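Local coordinates for type IV pilus biogenesis protein PilB (PDB 7B7P), which serves as a bimodular minor pilin of type IV pili with a direct role in adhesion, carrying a metal-binding von Willebrand factor A-like module, at residues Gly28-Ile33 / Ile149-Asp154; Leu93-Glu98 / Ile107-Thr112; Ala163-Phe168 / Ser213-Gly218; Asp253-Pro258 / Ile286-Leu291; Ser294-Ala299 / Asn316-Leu321. All coordinates share one frame; numbering follows the deposited sequence.

How the interactions relate
The five contacts fall into two groups, in keeping with a bimodular pilin. Interactions 1 and 2 lie together, with centres about 16 Å apart. The second is nested in the chain loop closed by the first, and Ile149 of the 148-152 strand packs on Phe95 and Ile107 of the hairpin. Interactions 3, 4 and 5 follow in series, on the von Willebrand factor A-like side. Interaction 3 pairs two central parallel strands. Interaction 4, centred about 18 Å from it, stands beside the magnesium site. Interaction 5 is a surface contact adjoining interaction 4 through Leu291 and Asp320. Centres of interactions 2 and 5 are about 61 Å apart, so the contacts of the two modules are well separated.

Interaction 1: residues Gly28-Ile33 / Ile149-Asp154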
# COMPACT_ATOMS: atom_id res chain seq x y z
N GLY A 28 -17.79 3.92 -21.54
CA GLY A 28 -18.66 2.91 -20.95
C GLY A 28 -18.19 1.49 -21.14
O GLY A 28 -18.67 0.58 -20.44
N LYS A 29 -17.24 1.26 -22.04
CA LYS A 29 -16.71 -0.07 -22.29
C LYS A 29 -15.33 -0.31 -21.65
O LYS A 29 -14.73 -1.36 -21.87
CB LYS A 29 -16.64 -0.33 -23.81
CG LYS A 29 -17.99 -0.21 -24.53
CD LYS A 29 -17.84 -0.50 -26.02
CE LYS A 29 -18.78 0.35 -26.87
NZ LYS A 29 -18.03 1.01 -28.00
N ALA A 30 -14.83 0.63 -20.86
CA ALA A 30 -13.49 0.51 -20.30
C ALA A 30 -13.51 -0.29 -19.01
O ALA A 30 -14.39 -0.12 -18.16
CB ALA A 30 -12.88 1.88 -20.06
N THR A 31 -12.53 -1.17 -18.86
CA THR A 31 -12.41 -1.94 -17.64
C THR A 31 -11.46 -1.31 -16.63
O THR A 31 -11.39 -1.78 -15.49
CB THR A 31 -11.99 -3.39 -17.96
OG1 THR A 31 -10.97 -3.38 -18.97
CG2 THR A 31 -13.20 -4.18 -18.47
N SER A 32 -10.75 -0.24 -17.00
CA SER A 32 -10.03 0.59 -16.04
C SER A 32 -9.86 1.98 -16.64
O SER A 32 -9.65 2.12 -17.85
CB SER A 32 -8.66 0.00 -15.67
OG SER A 32 -7.80 -0.02 -16.79
N ILE A 33 -9.97 3.00 -15.80
CA ILE A 33 -9.98 4.39 -16.22
C ILE A 33 -8.98 5.15 -15.38
O ILE A 33 -8.98 5.02 -14.15
CB ILE A 33 -11.37 5.06 -16.06
CG1 ILE A 33 -12.44 4.32 -16.85
CG2 ILE A 33 -11.30 6.53 -16.48
CD1 ILE A 33 -12.45 4.72 -18.28
N ILE A 149 -8.26 11.34 -20.57
CA ILE A 149 -8.51 10.04 -19.97
C ILE A 149 -7.63 9.01 -20.66
O ILE A 149 -7.35 9.11 -21.86
CB ILE A 149 -10.01 9.62 -20.07
CG1 ILE A 149 -10.85 10.15 -18.89
CG2 ILE A 149 -10.18 8.12 -20.18
CD1 ILE A 149 -12.36 10.09 -19.13
N ALA A 150 -7.19 8.01 -19.90
CA ALA A 150 -6.54 6.82 -20.42
C ALA A 150 -7.30 5.60 -19.94
O ALA A 150 -7.73 5.55 -18.78
CB ALA A 150 -5.08 6.76 -19.97
N TYR A 151 -7.45 4.61 -20.81
CA TYR A 151 -8.34 3.50 -20.49
C TYR A 151 -7.91 2.24 -21.22
O TYR A 151 -7.18 2.28 -22.21
CB TYR A 151 -9.79 3.82 -20.88
CG TYR A 151 -10.00 3.90 -22.37
CD1 TYR A 151 -9.62 5.04 -23.08
CD2 TYR A 151 -10.58 2.85 -23.08
CE1 TYR A 151 -9.82 5.13 -24.44
CE2 TYR A 151 -10.78 2.93 -24.46
CZ TYR A 151 -10.39 4.08 -25.13
OH TYR A 151 -10.56 4.21 -26.49
N ARG A 152 -8.42 1.12 -20.73
CA ARG A 152 -8.32 -0.16 -21.41
C ARG A 152 -9.68 -0.84 -21.40
O ARG A 152 -10.52 -0.57 -20.54
CB ARG A 152 -7.27 -1.08 -20.76
CG ARG A 152 -5.84 -0.67 -21.04
CD ARG A 152 -4.85 -1.55 -20.29
NE ARG A 152 -4.89 -2.93 -20.75
CZ ARG A 152 -4.30 -3.37 -21.85
NH1 ARG A 152 -3.61 -2.53 -22.62
NH2 ARG A 152 -4.39 -4.64 -22.18
N THR A 153 -9.88 -1.73 -22.37
CA THR A 153 -11.11 -2.50 -22.48
C THR A 153 -10.93 -3.97 -22.14
O THR A 153 -11.93 -4.70 -22.07
CB THR A 153 -11.67 -2.36 -23.90
OG1 THR A 153 -10.59 -2.35 -24.85
CG2 THR A 153 -12.44 -1.05 -24.03
N ASP A 154 -9.70 -4.41 -21.93
CA ASP A 154 -9.32 -5.77 -21.57
C ASP A 154 -8.25 -5.67 -20.48
O ASP A 154 -7.50 -4.69 -20.45
CB ASP A 154 -8.79 -6.55 -22.78
CG ASP A 154 -7.91 -5.68 -23.70
OD1 ASP A 154 -8.01 -4.43 -23.64
OD2 ASP A 154 -7.13 -6.25 -24.49
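The Tyr151 ring meets Ala30 obliquely, with Ala30 CB 3.9 Å from Tyr151 CD2; CB of Ala30 also leans on CB of Tyr151. Beyond the ring, the hydroxyl is held by Asn66. The other flat group, the Arg152 guanidinium, turns away: Asp154 OD1 sits well out of its plane, 3.9 Å from NH2, so that pair is a long, purely electrostatic one, while NH1 is bonded to Glu51 O and NH2 to Pro155 O. The two backbones form an antiparallel pair broken by a classic beta bulge, in which Thr31 and Ser32 both face Arg152. The oxygen Arg152 O takes two donors. Thr31 N lies in the carbonyl plane at 2.7 Å, and Thr31 OG1 comes from above that plane at 3.3 Å, placed there by a chi1 of 42° that tucks it between its own N and carbonyl carbon. Arg152 N returns a bond to Ser32 O. Past the bulge, Ile33 CD1 rests 3.8 Å from Tyr151 CB. Thr31 N thus makes the main bond where strand 32-36 joins strand 148-152, and the hydroxyl adds a poorly directed second donor that probably helps hold the bulge, with apolar packing on the Tyr151 side.

Interaction 2: residues Leu93-Glu98 / Ile107-Thr112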
# COMPACT_ATOMS: atom_id res chain seq x y z
N LEU A 93 -12.15 20.78 -22.44
CA LEU A 93 -12.58 19.42 -22.11
C LEU A 93 -12.06 19.03 -20.73
O LEU A 93 -10.85 19.08 -20.49
CB LEU A 93 -12.08 18.43 -23.16
CG LEU A 93 -12.14 16.97 -22.75
CD1 LEU A 93 -13.59 16.51 -22.58
CD2 LEU A 93 -11.41 16.12 -23.77
N GLU A 94 -12.96 18.63 -19.84
CA GLU A 94 -12.57 18.30 -18.47
C GLU A 94 -13.36 17.10 -17.97
O GLU A 94 -14.57 17.01 -18.20
CB GLU A 94 -12.78 19.50 -17.54
CG GLU A 94 -12.63 19.15 -16.07
CD GLU A 94 -12.63 20.36 -15.14
OE1 GLU A 94 -13.02 21.46 -15.58
OE2 GLU A 94 -12.24 20.19 -13.96
N PHE A 95 -12.67 16.17 -17.30
CA PHE A 95 -13.28 14.99 -16.69
C PHE A 95 -13.12 15.03 -15.18
O PHE A 95 -12.16 15.59 -14.65
CB PHE A 95 -12.68 13.70 -17.21
CG PHE A 95 -12.60 13.63 -18.70
CD1 PHE A 95 -11.54 14.21 -19.36
CD2 PHE A 95 -13.59 12.99 -19.44
CE1 PHE A 95 -11.46 14.15 -20.74
CE2 PHE A 95 -13.51 12.92 -20.82
CZ PHE A 95 -12.44 13.51 -21.47
N LYS A 96 -14.07 14.39 -14.49
CA LYS A 96 -14.18 14.46 -13.04
C LYS A 96 -14.96 13.27 -12.54
O LYS A 96 -16.02 12.96 -13.09
CB LYS A 96 -14.87 15.76 -12.60
CG LYS A 96 -14.23 16.41 -11.40
CD LYS A 96 -15.06 17.59 -10.90
CE LYS A 96 -14.19 18.79 -10.53
NZ LYS A 96 -14.95 20.07 -10.62
N THR A 97 -14.45 12.60 -11.50
CA THR A 97 -15.24 11.62 -10.77
C THR A 97 -16.18 12.34 -9.80
O THR A 97 -15.89 13.45 -9.33
CB THR A 97 -14.33 10.64 -10.04
OG1 THR A 97 -13.65 11.33 -8.98
CG2 THR A 97 -13.31 10.03 -11.00
N GLU A 98 -17.33 11.72 -9.52
CA GLU A 98 -18.41 12.40 -8.81
C GLU A 98 -19.18 11.42 -7.92
O GLU A 98 -20.41 11.38 -7.93
CB GLU A 98 -19.38 13.08 -9.78
CG GLU A 98 -18.76 14.19 -10.63
CD GLU A 98 -19.05 15.59 -10.08
OE1 GLU A 98 -20.13 15.78 -9.47
OE2 GLU A 98 -18.19 16.49 -10.27
N ILE A 107 -19.13 9.78 -13.19
CA ILE A 107 -18.16 10.64 -13.84
C ILE A 107 -18.90 11.86 -14.40
O ILE A 107 -20.07 11.77 -14.80
CB ILE A 107 -17.40 9.90 -14.96
CG1 ILE A 107 -16.25 10.75 -15.49
CG2 ILE A 107 -18.33 9.53 -16.10
CD1 ILE A 107 -15.45 10.03 -16.55
N SER A 108 -18.23 13.00 -14.40
CA SER A 108 -18.80 14.20 -14.99
C SER A 108 -17.93 14.64 -16.16
O SER A 108 -16.69 14.57 -16.10
CB SER A 108 -18.95 15.32 -13.96
OG SER A 108 -17.90 16.25 -14.02
N TYR A 109 -18.59 15.02 -17.24
CA TYR A 109 -17.95 15.54 -18.42
C TYR A 109 -18.23 17.03 -18.55
O TYR A 109 -19.33 17.49 -18.23
CB TYR A 109 -18.44 14.84 -19.68
CG TYR A 109 -18.35 13.35 -19.68
CD1 TYR A 109 -17.12 12.70 -19.57
CD2 TYR A 109 -19.49 12.58 -19.86
CE1 TYR A 109 -17.04 11.32 -19.62
CE2 TYR A 109 -19.43 11.20 -19.90
CZ TYR A 109 -18.20 10.57 -19.78
OH TYR A 109 -18.15 9.20 -19.81
N ASN A 110 -17.24 17.76 -19.02
CA ASN A 110 -17.37 19.16 -19.39
C ASN A 110 -16.83 19.31 -20.80
O ASN A 110 -15.76 18.78 -21.11
CB ASN A 110 -16.62 20.06 -18.40
CG ASN A 110 -16.86 21.54 -18.67
OD1 ASN A 110 -16.56 22.04 -19.75
ND2 ASN A 110 -17.40 22.24 -17.67
N LEU A 111 -17.58 20.00 -21.67
CA LEU A 111 -17.14 20.17 -23.05
C LEU A 111 -17.71 21.50 -23.55
O LEU A 111 -18.83 21.55 -24.06
CB LEU A 111 -17.56 19.00 -23.93
CG LEU A 111 -17.10 19.11 -25.39
CD1 LEU A 111 -15.62 19.50 -25.47
CD2 LEU A 111 -17.36 17.83 -26.15
N THR A 112 -16.93 22.57 -23.39
CA THR A 112 -17.41 23.89 -23.78
C THR A 112 -16.47 24.57 -24.77
O THR A 112 -15.68 23.90 -25.46
CB THR A 112 -17.62 24.78 -22.55
OG1 THR A 112 -16.46 24.78 -21.71
CG2 THR A 112 -18.84 24.32 -21.75
O HOH W 1 -16.13 18.10 -15.34
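Tyr109 leaves its strand on the same face of the sheet as Phe95, its non-hydrogen-bonded partner. From CB, a chi1 of -54° sets CG beside the backbone N, and the ring's CD1 then comes 3.5 Å from Phe95 CD2. CE1, the next atom out, is 3.8 Å from that same carbon. The rings meet rim to rim with planes at 88°; Phe95 CD2 lies in the plane of the Tyr109 ring, at its edge. At the tip, OH is hydrogen-bonded to Asp24 of helix 9-27. The other face of this antiparallel hairpin is more polar. There Ser108 OG sits 3.4 Å from Lys96 CB and binds a water at 2.9 Å, which also gives a weak bond to Glu94 O. Glu98 CG closes over Ser108 CB at 3.5 Å. Between the faces, Glu94 and Asn110 exchange two backbone bonds, and Ser108 N reaches Lys96 O at 2.6 Å, while the return bond from Lys96 N is weak. The chemistry is two-sided: Phe95, Tyr109 and Leu111 pack on helix 9-27, as is usual in type IV pilins, while Phe95 and Ile107 also meet Ile149, and the Glu94, Lys96, Ser108 and Asn110 face carries the polar groups.

Interaction 3: residues Ala163-Phe168 / Ser213-Gly218; sequences AVSFVF and SVNLVG
Ala163 opens the pairing by turning its CA-H to Ser213 O, the same oxygen that takes Val164 N at 2.9 Å. Val164 O accepts Asn215 N, and CG1 of Val164 lies over one face of the Phe166 ring, two residues on in the same strand, offset toward the rim. Ser165 OG donates to Asn215 OD1 at 2.9 Å, tilted 15° from the amide plane. Asn215 ND2 is held too, bonded to Ser268 OG and Gln228 O. Phe166 N meets Asn215 O, which also lies at the Phe166 ring edge, while Phe166 CB touches Leu216 CD1 at 3.6 Å. Phe166 O receives a short bond from Val217 N, 2.6 Å. Val167 and Val217 lie side by side, Val167 CG2 3.8 Å from Val217 CB. Finally Phe168 N bonds Val217 O, and the Phe168 ring crosses the Leu216 side chain at about a right angle, Phe168 CD2 near Leu216 CD1. The strands, linked through helix 191-209 in a beta-alpha-beta crossover, belong to the central von Willebrand factor A sheet. The buried Ser165-Asn215 bond satisfies polar groups facing helix 258-270; Phe166 and Phe168, with Val164, Val214 and Leu216, make the opposite face apolar, where helix 191-209 packs on both rings.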
# COMPACT_ATOMS: atom_id res chain seq x y z
N ALA A 163 6.05 -8.57 -3.44
CA ALA A 163 6.50 -9.32 -2.28
C ALA A 163 5.98 -8.66 -1.01
O ALA A 163 5.98 -7.43 -0.90
CB ALA A 163 8.02 -9.43 -2.25
N VAL A 164 5.53 -9.48 -0.07
CA VAL A 164 4.99 -9.00 1.19
C VAL A 164 5.67 -9.79 2.29
O VAL A 164 5.58 -11.02 2.32
CB VAL A 164 3.46 -9.17 1.27
CG1 VAL A 164 2.96 -8.66 2.62
CG2 VAL A 164 2.77 -8.44 0.12
N SER A 165 6.35 -9.10 3.18
CA SER A 165 6.94 -9.76 4.34
C SER A 165 6.06 -9.48 5.54
O SER A 165 5.87 -8.31 5.92
CB SER A 165 8.38 -9.31 4.60
OG SER A 165 8.90 -10.10 5.66
N PHE A 166 5.52 -10.54 6.13
CA PHE A 166 4.78 -10.48 7.37
C PHE A 166 5.73 -10.62 8.53
O PHE A 166 6.51 -11.57 8.58
CB PHE A 166 3.72 -11.58 7.43
CG PHE A 166 2.54 -11.32 6.56
CD1 PHE A 166 1.54 -10.44 6.97
CD2 PHE A 166 2.43 -11.93 5.32
CE1 PHE A 166 0.44 -10.18 6.14
CE2 PHE A 166 1.34 -11.68 4.50
CZ PHE A 166 0.35 -10.80 4.91
N VAL A 167 5.63 -9.71 9.50
CA VAL A 167 6.56 -9.63 10.61
C VAL A 167 5.73 -9.54 11.88
O VAL A 167 5.20 -8.47 12.21
CB VAL A 167 7.53 -8.45 10.47
CG1 VAL A 167 8.40 -8.31 11.71
CG2 VAL A 167 8.37 -8.65 9.24
N PHE A 168 5.63 -10.66 12.61
CA PHE A 168 4.63 -10.82 13.65
C PHE A 168 5.28 -10.93 15.02
O PHE A 168 6.15 -11.78 15.24
CB PHE A 168 3.77 -12.06 13.38
CG PHE A 168 2.79 -11.91 12.23
CD1 PHE A 168 2.56 -10.69 11.62
CD2 PHE A 168 2.07 -13.02 11.79
CE1 PHE A 168 1.65 -10.57 10.58
CE2 PHE A 168 1.17 -12.91 10.76
CZ PHE A 168 0.95 -11.69 10.15
N SER A 213 3.99 -12.81 -3.75
CA SER A 213 4.61 -13.78 -2.87
C SER A 213 4.80 -13.19 -1.47
O SER A 213 4.86 -11.98 -1.28
CB SER A 213 5.94 -14.29 -3.44
OG SER A 213 6.60 -13.28 -4.14
N VAL A 214 4.87 -14.09 -0.50
CA VAL A 214 4.88 -13.73 0.91
C VAL A 214 5.89 -14.61 1.63
O VAL A 214 6.20 -15.72 1.20
CB VAL A 214 3.47 -13.88 1.53
CG1 VAL A 214 2.40 -13.24 0.64
CG2 VAL A 214 3.13 -15.35 1.72
N ASN A 215 6.44 -14.09 2.73
CA ASN A 215 7.16 -14.91 3.70
C ASN A 215 6.72 -14.48 5.09
O ASN A 215 5.95 -13.52 5.24
CB ASN A 215 8.69 -14.82 3.52
CG ASN A 215 9.27 -13.50 4.01
OD1 ASN A 215 8.56 -12.50 4.12
ND2 ASN A 215 10.59 -13.50 4.33
N LEU A 216 7.21 -15.16 6.10
CA LEU A 216 6.74 -14.96 7.46
C LEU A 216 7.94 -14.82 8.39
O LEU A 216 8.78 -15.72 8.46
CB LEU A 216 5.85 -16.13 7.90
CG LEU A 216 5.15 -15.91 9.24
CD1 LEU A 216 4.33 -14.60 9.22
CD2 LEU A 216 4.27 -17.11 9.63
N VAL A 217 7.99 -13.70 9.12
CA VAL A 217 9.00 -13.45 10.14
C VAL A 217 8.30 -13.34 11.48
O VAL A 217 7.29 -12.63 11.61
CB VAL A 217 9.81 -12.16 9.86
CG1 VAL A 217 10.72 -11.79 11.06
CG2 VAL A 217 10.62 -12.29 8.57
N GLY A 218 8.81 -14.04 12.48
CA GLY A 218 8.38 -13.87 13.85
C GLY A 218 9.45 -13.10 14.61
O GLY A 218 10.62 -13.13 14.27

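Interaction 4: residues Asp253-Pro258 / Ile286-Leu291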
# COMPACT_ATOMS: atom_id res chain seq x y z
N ASP A 253 6.33 -16.35 23.43
CA ASP A 253 7.43 -16.38 24.40
C ASP A 253 8.42 -15.23 24.13
O ASP A 253 8.70 -14.92 22.97
CB ASP A 253 8.17 -17.72 24.35
CG ASP A 253 9.23 -17.85 25.43
OD1 ASP A 253 8.87 -17.83 26.63
OD2 ASP A 253 10.42 -17.96 25.07
N GLY A 254 8.94 -14.60 25.19
CA GLY A 254 9.92 -13.53 25.04
C GLY A 254 9.34 -12.13 25.18
O GLY A 254 8.18 -11.91 25.53
N VAL A 255 10.21 -11.15 24.90
CA VAL A 255 9.85 -9.73 24.95
C VAL A 255 9.63 -9.20 23.53
O VAL A 255 9.36 -9.97 22.61
CB VAL A 255 10.94 -8.93 25.70
CG1 VAL A 255 10.83 -9.20 27.19
CG2 VAL A 255 12.33 -9.30 25.18
N THR A 256 9.74 -7.89 23.32
CA THR A 256 9.30 -7.26 22.07
C THR A 256 10.45 -6.48 21.46
O THR A 256 10.80 -5.39 21.93
CB THR A 256 8.07 -6.37 22.34
OG1 THR A 256 7.07 -7.14 23.01
CG2 THR A 256 7.49 -5.81 21.03
N ASN A 257 11.03 -7.01 20.38
CA ASN A 257 12.21 -6.45 19.71
C ASN A 257 11.83 -6.20 18.26
O ASN A 257 12.25 -6.93 17.35
CB ASN A 257 13.41 -7.40 19.82
CG ASN A 257 14.74 -6.78 19.34
OD1 ASN A 257 14.74 -5.76 18.64
ND2 ASN A 257 15.87 -7.40 19.71
N PRO A 258 11.01 -5.18 18.00
CA PRO A 258 10.53 -4.96 16.63
C PRO A 258 11.64 -4.62 15.65
O PRO A 258 11.56 -5.00 14.47
CB PRO A 258 9.52 -3.81 16.80
CG PRO A 258 9.98 -3.07 18.01
CD PRO A 258 10.58 -4.11 18.93
N ILE A 286 4.63 -2.63 24.17
CA ILE A 286 5.61 -1.55 24.13
C ILE A 286 6.97 -2.12 23.73
O ILE A 286 7.42 -3.13 24.31
CB ILE A 286 5.70 -0.88 25.48
CG1 ILE A 286 4.32 -0.43 25.98
CG2 ILE A 286 6.71 0.27 25.41
CD1 ILE A 286 4.37 -0.14 27.50
N PRO A 287 7.66 -1.51 22.77
CA PRO A 287 9.04 -1.91 22.47
C PRO A 287 9.91 -1.90 23.72
O PRO A 287 9.94 -0.93 24.47
CB PRO A 287 9.49 -0.85 21.46
CG PRO A 287 8.24 -0.38 20.81
CD PRO A 287 7.20 -0.41 21.91
N ASN A 288 10.61 -3.00 23.95
CA ASN A 288 11.40 -3.08 25.17
C ASN A 288 12.66 -3.91 24.99
O ASN A 288 13.18 -4.44 25.98
CB ASN A 288 10.57 -3.68 26.36
CG ASN A 288 10.11 -5.10 26.08
OD1 ASN A 288 10.27 -5.63 24.96
ND2 ASN A 288 9.59 -5.75 27.10
N ALA A 289 13.13 -4.11 23.76
CA ALA A 289 14.33 -4.90 23.52
C ALA A 289 15.00 -4.42 22.24
O ALA A 289 14.35 -3.90 21.33
CB ALA A 289 13.98 -6.40 23.45
N TYR A 290 16.32 -4.62 22.16
CA TYR A 290 17.11 -4.26 20.99
C TYR A 290 18.38 -5.09 21.03
O TYR A 290 18.74 -5.64 22.08
CB TYR A 290 17.41 -2.74 20.93
CG TYR A 290 18.08 -2.21 22.21
CD1 TYR A 290 17.32 -1.79 23.30
CD2 TYR A 290 19.47 -2.14 22.31
CE1 TYR A 290 17.93 -1.32 24.46
CE2 TYR A 290 20.08 -1.68 23.45
CZ TYR A 290 19.32 -1.29 24.53
OH TYR A 290 19.95 -0.83 25.68
N LEU A 291 19.05 -5.21 19.89
CA LEU A 291 20.34 -5.89 19.80
C LEU A 291 21.44 -4.88 19.56
O LEU A 291 21.26 -3.91 18.82
CB LEU A 291 20.34 -6.93 18.68
CG LEU A 291 19.41 -8.10 19.00
CD1 LEU A 291 19.38 -9.12 17.88
CD2 LEU A 291 19.85 -8.73 20.29
O HOH W 2 7.07 -7.80 26.04
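Ile286 meets Thr256 through its backbone, with Ile286 O 3.8 Å from Thr256 CB. Pro287 follows, its ring crossing that of Pro258 at about a right angle, Pro287 CB against Pro258 CG. Asn288 carries the polar part. Its N-H goes almost straight, at 174°, to Thr256 O, 3.1 Å away, and its side chain curls back so that OD1 receives Thr256 N at 2.8 Å, in the amide plane. A chi1 of 62°, with CG between the backbone N and the carbonyl carbon, makes that return possible, and one residue thereby grips both backbone polar atoms of Thr256. A water spans the pair, 3.1 Å from Thr256 OG1 and weakly bonded to Asn288 ND2, which also makes weak bonds to Asp335 O and Ser338 OG. Val255 CB and CG1 pack against the same amide. This grip stands next to the metal-ion-dependent adhesion site (MIDAS) of the von Willebrand factor A fold: the nearest Thr256 side-chain atom is about 3 Å from the magnesium ion, longer than a direct bond, and magnesium ligands Ser173 and Asp284 lie nearby, which is consistent with Thr256 being the MIDAS threonine. Asn288 would then be a second-shell residue positioning it. Ala289 points its methyl between Val255 CG2 and Asn257 CB, 3.8 Å from each. Asn257 itself is the N-cap of helix 258-270, its OD1 bonded to Asp260 N and its ND2 to Thr221 O. Tyr290 CA lies 3.6 Å from Asn257 ND2. Leu291 CG comes up to ND2 as well, its side chain continuing onto Asp260 and Arg263.

Interaction 5: residues Ser294-Ala299 / Asn316-Leu321; sequences SRALYA and NPIYDL
Between Tyr298 and Asn316 runs the one hydrogen bond linking segments 294-299 and 316-321, and it is weak: Tyr298 OH donates to Asn316 OD1 over 3.4 Å. The side chains meet at about a right angle, ring and amide planes 48° apart, and OD1 lies near the ring plane at its hydroxyl edge. The same hydroxyl also touches Asn316 CB at 3.5 Å, so the tyrosine tip rests against the asparagine stem as much as on its oxygen. With CG held between the backbone N and the carbonyl carbon, a chi1 of 63° brings the ring edge-on to its own segment, with Arg295 O in the ring plane. Both residues also touch a crystal neighbour, and their arrangement may partly reflect the lattice. Residues 294-296 form a 3-10 turn, closed by Leu297 N to Ser294 O at 2.9 Å, which runs into an inverse gamma turn centred on Leu297. These loops adjoin the four-stranded antiparallel sheet that includes strands 289-291 and 311-314; backbone bonding of Ile318 with Asp293 ties them, as does Asn301, whose amide bonds Ala296 O and Asn316 N. The apolar part is small. Ala296 aims its methyl at Ile318, CB to CB 4.2 Å, and lies slightly nearer the backbone, 4.0 Å from Ile318 N. Ile318 CD1 reaches on to Arg295 CB at 4.1 Å, whereas the rest of the arginine runs away, extended from CG to NE.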
# COMPACT_ATOMS: atom_id res chain seq x y z
N SER A 294 28.58 -6.16 18.33
CA SER A 294 29.63 -6.59 19.27
C SER A 294 30.55 -5.44 19.68
O SER A 294 31.08 -5.43 20.79
CB SER A 294 30.46 -7.73 18.67
OG SER A 294 30.94 -7.40 17.37
N ARG A 295 30.72 -4.44 18.80
CA ARG A 295 31.51 -3.25 19.14
C ARG A 295 31.08 -2.60 20.45
O ARG A 295 31.86 -1.85 21.05
CB ARG A 295 31.39 -2.18 18.03
CG ARG A 295 32.24 -2.35 16.77
CD ARG A 295 31.68 -1.45 15.67
NE ARG A 295 32.05 -1.84 14.32
CZ ARG A 295 33.22 -1.55 13.74
NH1 ARG A 295 34.16 -0.87 14.40
NH2 ARG A 295 33.46 -1.95 12.50
N ALA A 296 29.84 -2.82 20.88
CA ALA A 296 29.32 -2.16 22.07
C ALA A 296 29.68 -2.89 23.36
O ALA A 296 29.44 -2.34 24.44
CB ALA A 296 27.80 -1.99 21.98
N LEU A 297 30.28 -4.09 23.25
CA LEU A 297 30.72 -4.90 24.39
C LEU A 297 32.11 -4.46 24.86
O LEU A 297 33.13 -5.10 24.59
CB LEU A 297 30.72 -6.37 24.02
CG LEU A 297 29.40 -6.97 23.53
CD1 LEU A 297 29.44 -8.49 23.54
CD2 LEU A 297 28.27 -6.43 24.37
N TYR A 298 32.15 -3.34 25.57
CA TYR A 298 33.37 -2.81 26.14
C TYR A 298 33.08 -2.33 27.55
O TYR A 298 31.94 -2.05 27.91
CB TYR A 298 33.97 -1.66 25.29
CG TYR A 298 33.10 -0.40 25.16
CD1 TYR A 298 33.15 0.62 26.11
CD2 TYR A 298 32.25 -0.23 24.06
CE1 TYR A 298 32.36 1.76 26.00
CE2 TYR A 298 31.46 0.92 23.92
CZ TYR A 298 31.51 1.91 24.90
OH TYR A 298 30.71 3.05 24.77
N ALA A 299 34.15 -2.28 28.37
CA ALA A 299 34.23 -1.46 29.57
C ALA A 299 32.98 -1.47 30.44
O ALA A 299 32.47 -2.52 30.82
CB ALA A 299 34.54 -0.01 29.21
N ASN A 316 25.89 3.34 25.84
CA ASN A 316 26.05 3.77 24.45
C ASN A 316 25.70 2.61 23.54
O ASN A 316 26.55 1.75 23.25
CB ASN A 316 27.47 4.27 24.18
CG ASN A 316 27.75 4.45 22.66
OD1 ASN A 316 28.75 3.92 22.13
ND2 ASN A 316 26.87 5.19 21.97
N PRO A 317 24.47 2.51 23.07
CA PRO A 317 24.13 1.41 22.16
C PRO A 317 24.75 1.63 20.79
O PRO A 317 24.73 2.73 20.25
CB PRO A 317 22.60 1.45 22.09
CG PRO A 317 22.17 2.38 23.19
CD PRO A 317 23.30 3.34 23.38
N ILE A 318 25.30 0.57 20.23
CA ILE A 318 25.61 0.54 18.82
C ILE A 318 24.75 -0.57 18.27
O ILE A 318 24.96 -1.75 18.59
CB ILE A 318 27.10 0.31 18.56
CG1 ILE A 318 27.90 1.42 19.25
CG2 ILE A 318 27.38 0.28 17.08
CD1 ILE A 318 29.33 1.09 19.47
N TYR A 319 23.73 -0.21 17.51
CA TYR A 319 22.75 -1.19 17.10
C TYR A 319 23.37 -2.24 16.20
O TYR A 319 24.28 -1.96 15.41
CB TYR A 319 21.56 -0.49 16.44
CG TYR A 319 20.87 0.37 17.47
CD1 TYR A 319 20.37 -0.18 18.64
CD2 TYR A 319 20.77 1.74 17.29
CE1 TYR A 319 19.77 0.61 19.60
CE2 TYR A 319 20.17 2.55 18.25
CZ TYR A 319 19.68 1.98 19.39
OH TYR A 319 19.10 2.78 20.33
N ASP A 320 22.89 -3.47 16.34
CA ASP A 320 23.21 -4.55 15.44
C ASP A 320 22.50 -4.35 14.11
O ASP A 320 21.36 -4.81 13.91
CB ASP A 320 22.81 -5.89 16.06
CG ASP A 320 23.28 -7.08 15.23
OD1 ASP A 320 23.96 -6.90 14.21
OD2 ASP A 320 22.92 -8.21 15.61
N LEU A 321 23.17 -3.67 13.20
CA LEU A 321 22.71 -3.45 11.84
C LEU A 321 23.37 -4.38 10.83
O LEU A 321 23.42 -4.06 9.64
CB LEU A 321 22.99 -2.01 11.45
CG LEU A 321 22.41 -1.03 12.45
CD1 LEU A 321 22.74 0.39 11.98
CD2 LEU A 321 20.88 -1.27 12.54